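PDB 2ABW: Pdx2 protein from Plasmodium falciparum, which hydrolyses glutamine to glutamate and ammonia, the ammonia being channelled to the Pdx1 active site for synthesis of pyridoxal 5'-phosphate. Local coordinates for residues V35-V38 / H39-G42. Residues are numbered along the deposited sequence; the frame is centred on the assembly and turned at random.
Sequences VRNV and HDLG
Asn37 holds CG between its backbone N and carbonyl carbon (chi1 58°), which swings OD1 over the start of the helix to meet Asp40 N. Asp40 CG lies anti to its own carbonyl carbon, and the carboxylate reaches back to Arg36. Asp40 N donates to Asn37 OD1 at 3.0 Å, almost straight at 170°. Asn37 is thus the N-cap of helix 38-42, where the chain leaves strand 30-35, an outermost strand of the large mixed sheet of this class I glutamine amidotransferase fold. The first helical bonds follow at once, Leu41 N to Asn37 O and Gly42 N to Val38 O. Asp40 OD2 accepts from Arg36 N at 2.8 Å through its anti lone pair. Asp40 OD1 forms a salt bridge with Arg36 NH2 at 2.9 Å, with the guanidinium and carboxylate planes 32° apart. Both carboxylate oxygens are thus engaged. Asn37 ND2 lies 4.3 Å above one face of the Arg36 guanidinium, over its centre. A water accepts from Asn37 ND2 and donates to Asp40 OD1, bridging the two side chains. Val35 CG1 packs on Leu41 CB at 4.2 Å. Both residues also touch Leu47 of strand 46-49, and Leu41 reaches Leu72 and Phe75 of helix 63-77.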
loop_
_atom_site.group_PDB
_atom_site.type_symbol
_atom_site.label_atom_id
_atom_site.label_comp_id
_atom_site.label_asym_id
_atom_site.label_seq_id
_atom_site.Cartn_x
_atom_site.Cartn_y
_atom_site.Cartn_z
ATOM N N VAL A 35 -8.028 6.532 9.805
ATOM C CA VAL A 35 -6.878 6.929 10.633
ATOM C C VAL A 35 -6.461 8.356 10.265
ATOM O O VAL A 35 -6.136 8.663 9.133
ATOM C CB VAL A 35 -5.702 5.996 10.449
ATOM C CG1 VAL A 35 -4.422 6.526 11.070
ATOM C CG2 VAL A 35 -6.141 4.567 10.916
ATOM N N ARG A 36 -6.569 9.233 11.230
ATOM C CA ARG A 36 -6.305 10.649 11.036
ATOM C C ARG A 36 -5.253 11.141 12.016
ATOM O O ARG A 36 -4.805 12.264 11.916
ATOM C CB ARG A 36 -7.616 11.372 11.335
ATOM C CG ARG A 36 -8.796 10.970 10.530
ATOM C CD ARG A 36 -10.054 11.307 11.340
ATOM N NE ARG A 36 -10.251 10.278 12.399
ATOM C CZ ARG A 36 -10.759 10.491 13.601
ATOM N NH1 ARG A 36 -11.104 11.713 13.991
ATOM N NH2 ARG A 36 -10.933 9.486 14.444
ATOM N N ASN A 37 -4.880 10.302 12.993
ATOM C CA ASN A 37 -3.989 10.738 14.052
ATOM C C ASN A 37 -3.399 9.534 14.755
ATOM O O ASN A 37 -3.758 8.388 14.442
ATOM C CB ASN A 37 -4.746 11.645 15.005
ATOM C CG ASN A 37 -5.937 10.997 15.597
ATOM O OD1 ASN A 37 -5.855 9.946 16.143
ATOM N ND2 ASN A 37 -7.087 11.681 15.558
ATOM N N VAL A 38 -2.505 9.762 15.703
ATOM C CA VAL A 38 -1.798 8.691 16.390
ATOM C C VAL A 38 -2.717 7.848 17.297
ATOM O O VAL A 38 -2.467 6.653 17.480
ATOM C CB VAL A 38 -0.581 9.203 17.173
ATOM C CG1 VAL A 38 0.441 9.871 16.274
ATOM C CG2 VAL A 38 -0.994 10.181 18.255
ATOM N N HIS A 39 -3.765 8.459 17.844
ATOM C CA HIS A 39 -4.757 7.690 18.652
ATOM C C HIS A 39 -5.414 6.602 17.759
ATOM O O HIS A 39 -5.458 5.444 18.095
ATOM C CB HIS A 39 -5.810 8.625 19.180
ATOM C CG HIS A 39 -6.793 7.943 20.072
ATOM N ND1 HIS A 39 -8.124 7.805 19.737
ATOM C CD2 HIS A 39 -6.637 7.306 21.261
ATOM C CE1 HIS A 39 -8.733 7.073 20.649
ATOM N NE2 HIS A 39 -7.871 6.789 21.610
ATOM N N ASP A 40 -5.884 7.020 16.598
ATOM C CA ASP A 40 -6.509 6.113 15.662
ATOM C C ASP A 40 -5.509 4.992 15.281
ATOM O O ASP A 40 -5.841 3.813 15.193
ATOM C CB ASP A 40 -6.929 6.764 14.353
ATOM C CG ASP A 40 -7.975 7.851 14.478
ATOM O OD1 ASP A 40 -8.851 7.757 15.424
ATOM O OD2 ASP A 40 -7.980 8.783 13.585
ATOM N N LEU A 41 -4.260 5.427 15.013
ATOM C CA LEU A 41 -3.202 4.451 14.546
ATOM C C LEU A 41 -3.009 3.429 15.594
ATOM O O LEU A 41 -2.797 2.283 15.266
ATOM C CB LEU A 41 -1.920 5.200 14.232
ATOM C CG LEU A 41 -0.781 4.312 13.758
ATOM C CD1 LEU A 41 -1.210 3.662 12.385
ATOM C CD2 LEU A 41 0.460 5.121 13.616
ATOM N N GLY A 42 -3.032 3.841 16.881
ATOM C CA GLY A 42 -2.842 2.893 17.976
ATOM C C GLY A 42 -3.864 1.772 18.070
ATOM O O GLY A 42 -3.632 0.737 18.758
HETATM O O HOH W 1 -9.047 10.204 17.186
#